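Local coordinates for kinesin-like protein (Caenorhabditis elegans, PDB 5X3E) that is a kinesin-6 motor, Zen4, whose P-loop motor domain probably hydrolyses ATP to work along microtubules, at residues Val217-Asp231 against Met254-Ser266. Residues are numbered along the deposited sequence; the frame is centred on the assembly and turned at random.
With SO4 (sulfate ion), chain C; SO4 (sulfate ion), chain R; SO4 (sulfate ion), chain I; SO4 (sulfate ion), chain U.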
# COMPACT_ATOMS: atom_id res chain seq x y z
N VAL A 217 -2.87 -16.17 -0.21
CA VAL A 217 -2.62 -14.77 0.09
C VAL A 217 -1.64 -14.68 1.25
O VAL A 217 -1.83 -15.31 2.30
CB VAL A 217 -3.92 -14.01 0.40
CG1 VAL A 217 -3.62 -12.55 0.72
CG2 VAL A 217 -4.88 -14.10 -0.78
N PHE A 218 -0.58 -13.90 1.05
CA PHE A 218 0.39 -13.59 2.08
C PHE A 218 0.42 -12.09 2.26
O PHE A 218 0.28 -11.34 1.29
CB PHE A 218 1.78 -14.12 1.72
CG PHE A 218 1.89 -15.63 1.74
CD1 PHE A 218 2.46 -16.28 2.82
CD2 PHE A 218 1.44 -16.39 0.67
CE1 PHE A 218 2.57 -17.66 2.84
CE2 PHE A 218 1.54 -17.77 0.69
CZ PHE A 218 2.11 -18.41 1.78
N VAL A 219 0.59 -11.63 3.49
CA VAL A 219 0.74 -10.21 3.76
C VAL A 219 2.06 -9.99 4.49
O VAL A 219 2.47 -10.80 5.32
CB VAL A 219 -0.44 -9.63 4.57
CG1 VAL A 219 -1.75 -9.80 3.80
CG2 VAL A 219 -0.53 -10.27 5.94
N THR A 220 2.73 -8.89 4.15
CA THR A 220 3.81 -8.36 4.95
C THR A 220 3.41 -6.96 5.40
O THR A 220 2.76 -6.22 4.65
CB THR A 220 5.15 -8.31 4.18
OG1 THR A 220 5.01 -7.51 3.00
CG2 THR A 220 5.57 -9.70 3.77
N TYR A 221 3.76 -6.63 6.64
CA TYR A 221 3.50 -5.30 7.17
C TYR A 221 4.81 -4.73 7.68
O TYR A 221 5.41 -5.28 8.61
CB TYR A 221 2.44 -5.33 8.28
CG TYR A 221 1.83 -3.97 8.57
CD1 TYR A 221 2.13 -2.87 7.77
CD2 TYR A 221 0.95 -3.79 9.63
CE1 TYR A 221 1.57 -1.63 8.02
CE2 TYR A 221 0.38 -2.55 9.89
CZ TYR A 221 0.69 -1.47 9.08
OH TYR A 221 0.13 -0.23 9.32
N VAL A 222 5.25 -3.63 7.07
CA VAL A 222 6.58 -3.10 7.28
C VAL A 222 6.49 -1.60 7.57
O VAL A 222 5.62 -0.91 7.03
CB VAL A 222 7.48 -3.37 6.05
CG1 VAL A 222 8.76 -2.68 6.19
CG2 VAL A 222 7.78 -4.85 5.96
N GLU A 223 7.36 -1.11 8.44
CA GLU A 223 7.39 0.29 8.82
C GLU A 223 8.76 0.88 8.49
O GLU A 223 9.79 0.27 8.80
CB GLU A 223 7.09 0.47 10.31
CG GLU A 223 7.13 1.91 10.79
CD GLU A 223 7.01 2.01 12.30
OE1 GLU A 223 7.61 1.17 12.99
OE2 GLU A 223 6.31 2.93 12.78
N ILE A 224 8.77 2.06 7.87
CA ILE A 224 10.01 2.79 7.62
C ILE A 224 9.99 4.01 8.53
O ILE A 224 9.19 4.94 8.33
CB ILE A 224 10.15 3.19 6.15
CG1 ILE A 224 10.31 1.94 5.29
CG2 ILE A 224 11.33 4.12 5.96
CD1 ILE A 224 10.23 2.21 3.81
N TYR A 225 10.84 4.01 9.55
CA TYR A 225 10.87 5.07 10.56
C TYR A 225 12.31 5.50 10.79
O TYR A 225 13.14 4.67 11.17
CB TYR A 225 10.23 4.58 11.86
CG TYR A 225 10.38 5.54 13.01
CD1 TYR A 225 9.74 6.77 13.00
CD2 TYR A 225 11.16 5.21 14.11
CE1 TYR A 225 9.87 7.65 14.05
CE2 TYR A 225 11.30 6.09 15.17
CZ TYR A 225 10.65 7.30 15.13
OH TYR A 225 10.79 8.18 16.18
N ASN A 226 12.59 6.78 10.58
CA ASN A 226 13.93 7.36 10.79
C ASN A 226 14.98 6.65 9.94
O ASN A 226 16.04 6.26 10.42
CB ASN A 226 14.31 7.32 12.27
CG ASN A 226 15.30 8.41 12.64
OD1 ASN A 226 16.09 8.87 11.81
ND2 ASN A 226 15.27 8.84 13.89
N ASN A 227 14.67 6.49 8.65
CA ASN A 227 15.54 5.86 7.65
C ASN A 227 15.92 4.42 8.03
O ASN A 227 16.85 3.85 7.45
CB ASN A 227 16.80 6.68 7.39
CG ASN A 227 17.24 6.61 5.94
OD1 ASN A 227 16.42 6.65 5.02
ND2 ASN A 227 18.55 6.49 5.72
N TYR A 228 15.20 3.82 8.97
CA TYR A 228 15.37 2.42 9.33
C TYR A 228 14.08 1.68 9.02
O TYR A 228 12.98 2.24 9.09
CB TYR A 228 15.74 2.26 10.80
CG TYR A 228 17.15 2.69 11.13
CD1 TYR A 228 18.22 2.30 10.34
CD2 TYR A 228 17.40 3.50 12.23
CE1 TYR A 228 19.52 2.69 10.65
CE2 TYR A 228 18.69 3.90 12.54
CZ TYR A 228 19.75 3.50 11.75
OH TYR A 228 21.03 3.89 12.05
N CYS A 229 14.22 0.41 8.67
CA CYS A 229 13.09 -0.40 8.24
C CYS A 229 12.81 -1.50 9.26
O CYS A 229 13.71 -2.24 9.64
CB CYS A 229 13.38 -1.00 6.86
SG CYS A 229 11.97 -1.88 6.20
N TYR A 230 11.54 -1.62 9.67
CA TYR A 230 11.12 -2.57 10.69
C TYR A 230 9.96 -3.42 10.20
O TYR A 230 9.05 -2.92 9.53
CB TYR A 230 10.71 -1.87 11.98
CG TYR A 230 11.78 -1.00 12.59
CD1 TYR A 230 12.72 -1.53 13.47
CD2 TYR A 230 11.87 0.35 12.27
CE1 TYR A 230 13.70 -0.75 14.02
CE2 TYR A 230 12.86 1.15 12.83
CZ TYR A 230 13.77 0.59 13.70
OH TYR A 230 14.76 1.37 14.26
N ASP A 231 9.99 -4.71 10.55
CA ASP A 231 8.90 -5.63 10.25
C ASP A 231 7.95 -5.64 11.45
O ASP A 231 8.26 -6.21 12.50
CB ASP A 231 9.45 -7.02 9.95
CG ASP A 231 8.36 -8.06 9.79
OD1 ASP A 231 8.67 -9.27 9.88
OD2 ASP A 231 7.19 -7.67 9.56
N MET A 254 12.45 -5.56 -5.33
CA MET A 254 12.77 -5.11 -3.98
C MET A 254 11.99 -5.90 -2.94
O MET A 254 10.86 -6.35 -3.18
CB MET A 254 12.46 -3.62 -3.85
CG MET A 254 13.32 -2.73 -4.73
SD MET A 254 15.07 -2.94 -4.39
CE MET A 254 15.63 -3.31 -6.04
N TYR A 255 12.61 -6.10 -1.78
CA TYR A 255 11.93 -6.74 -0.66
C TYR A 255 12.68 -6.41 0.63
O TYR A 255 13.80 -5.89 0.61
CB TYR A 255 11.80 -8.26 -0.85
CG TYR A 255 13.08 -9.06 -0.66
CD1 TYR A 255 13.29 -9.81 0.49
CD2 TYR A 255 14.08 -9.06 -1.63
CE1 TYR A 255 14.46 -10.55 0.67
CE2 TYR A 255 15.25 -9.80 -1.46
CZ TYR A 255 15.44 -10.54 -0.31
OH TYR A 255 16.59 -11.27 -0.13
N VAL A 256 12.05 -6.74 1.75
CA VAL A 256 12.63 -6.55 3.07
C VAL A 256 13.18 -7.90 3.52
O VAL A 256 12.42 -8.87 3.67
CB VAL A 256 11.60 -5.99 4.06
CG1 VAL A 256 12.21 -5.85 5.44
CG2 VAL A 256 11.06 -4.64 3.58
N ASP A 257 14.50 -7.96 3.72
CA ASP A 257 15.23 -9.22 3.88
C ASP A 257 14.60 -10.15 4.92
O ASP A 257 14.14 -11.25 4.60
CB ASP A 257 16.69 -8.91 4.23
CG ASP A 257 17.57 -10.15 4.27
OD1 ASP A 257 17.07 -11.26 4.02
OD2 ASP A 257 18.78 -10.01 4.51
N GLY A 258 14.57 -9.73 6.18
CA GLY A 258 14.01 -10.59 7.21
C GLY A 258 12.55 -10.40 7.54
O GLY A 258 12.09 -10.93 8.56
N ALA A 259 11.79 -9.68 6.71
CA ALA A 259 10.37 -9.49 6.98
C ALA A 259 9.59 -10.78 6.79
O ALA A 259 9.89 -11.59 5.91
CB ALA A 259 9.79 -8.41 6.07
N LYS A 260 8.58 -10.96 7.63
CA LYS A 260 7.79 -12.17 7.70
C LYS A 260 6.62 -12.10 6.71
O LYS A 260 5.85 -11.14 6.73
CB LYS A 260 7.27 -12.36 9.13
CG LYS A 260 6.86 -13.76 9.49
CD LYS A 260 6.40 -13.83 10.94
CE LYS A 260 5.74 -15.16 11.25
NZ LYS A 260 5.22 -15.17 12.65
N ASP A 261 6.51 -13.11 5.85
CA ASP A 261 5.37 -13.25 4.95
C ASP A 261 4.34 -14.12 5.67
O ASP A 261 4.59 -15.31 5.90
CB ASP A 261 5.78 -13.88 3.62
CG ASP A 261 6.65 -12.97 2.78
OD1 ASP A 261 7.88 -12.98 2.97
OD2 ASP A 261 6.10 -12.26 1.92
N VAL A 262 3.21 -13.53 6.03
CA VAL A 262 2.20 -14.18 6.87
C VAL A 262 1.05 -14.63 5.98
O VAL A 262 0.41 -13.81 5.31
CB VAL A 262 1.71 -13.25 7.98
CG1 VAL A 262 0.62 -13.93 8.79
CG2 VAL A 262 2.87 -12.81 8.88
N GLU A 263 0.77 -15.94 5.99
CA GLU A 263 -0.31 -16.48 5.19
C GLU A 263 -1.64 -16.21 5.85
O GLU A 263 -1.81 -16.44 7.06
CB GLU A 263 -0.13 -17.98 4.97
CG GLU A 263 -1.10 -18.55 3.95
CD GLU A 263 -0.76 -19.96 3.56
OE1 GLU A 263 -1.17 -20.38 2.45
OE2 GLU A 263 -0.08 -20.66 4.34
N VAL A 264 -2.59 -15.70 5.07
CA VAL A 264 -3.92 -15.36 5.55
C VAL A 264 -4.94 -16.02 4.64
O VAL A 264 -4.78 -16.01 3.41
CB VAL A 264 -4.12 -13.83 5.61
CG1 VAL A 264 -3.35 -13.26 6.79
CG2 VAL A 264 -3.66 -13.17 4.31
N SER A 265 -5.97 -16.62 5.24
CA SER A 265 -6.98 -17.35 4.50
C SER A 265 -8.25 -16.54 4.25
O SER A 265 -9.11 -16.99 3.49
CB SER A 265 -7.35 -18.64 5.24
OG SER A 265 -6.27 -19.55 5.22
N SER A 266 -8.39 -15.38 4.88
CA SER A 266 -9.60 -14.59 4.73
C SER A 266 -9.31 -13.12 4.98
O SER A 266 -8.31 -12.76 5.60
CB SER A 266 -10.70 -15.09 5.67
OG SER A 266 -10.40 -14.80 7.02
S SO4 C . 8.50 -7.67 1.67
O1 SO4 C . 8.42 -8.58 0.53
O2 SO4 C . 7.40 -6.70 1.60
O3 SO4 C . 9.76 -6.95 1.63
O4 SO4 C . 8.42 -8.42 2.91
S SO4 R . 9.05 -15.99 6.84
O1 SO4 R . 7.92 -16.84 7.20
O2 SO4 R . 8.65 -15.05 5.80
O3 SO4 R . 9.50 -15.25 8.02
O4 SO4 R . 10.16 -16.82 6.35
S SO4 I . 2.68 -18.11 8.34
O1 SO4 I . 2.37 -19.54 8.37
O2 SO4 I . 1.43 -17.36 8.24
O3 SO4 I . 3.36 -17.74 9.57
O4 SO4 I . 3.53 -17.82 7.18
S SO4 U . 1.97 -13.38 13.07
O1 SO4 U . 0.86 -14.29 13.37
O2 SO4 U . 1.44 -12.10 12.62
O3 SO4 U . 2.79 -13.19 14.27
O4 SO4 U . 2.79 -13.97 12.02
O HOH W 1 5.81 -8.44 7.41
O HOH W 2 10.86 -10.58 11.04
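Val256 comes first, its CG2 packing 3.9 Å from Cys229 SG and meeting Val222 CG1 tip to tip. A type I turn from Val256 to Ala259 then brings Ala259 CB against Val222 and Asp231; a sulfate, probably from the crystallisation liquor, sits between this turn and Thr220 OG1, which donates to it. Lys260 N donates to Asp231 OD1 (2.8 Å) from above the carboxylate plane, and one water contacts Asp231 OD2, Tyr221 N and Lys260 O. Asp261 lies alongside Thr220, its OD2 3.2 Å from Thr220 CG2, while its charge pairs with Lys302. Val262 pairs antiparallel with Val219, exchanging both backbone bonds. Glu263, CG anti to its N (chi1 -171°), sets CG over one face of the Phe218 ring, offset toward the rim, in a CH-pi contact 4.1 Å from the centroid; carboxylate and ring planes are 15° apart. Ser216 and Cys160 bind that carboxylate. An alanine at Phe218 would probably open a gap beneath Glu263 CG, leaving the carboxylate to its polar partners. Val264 CG2 closes on Val217 CG1 at 3.6 Å. Backbone bonds thus fasten strand 262-264, whereas strand 254-256 and the loop after it rely on apolar contacts, a carboxylate, water and sulfate.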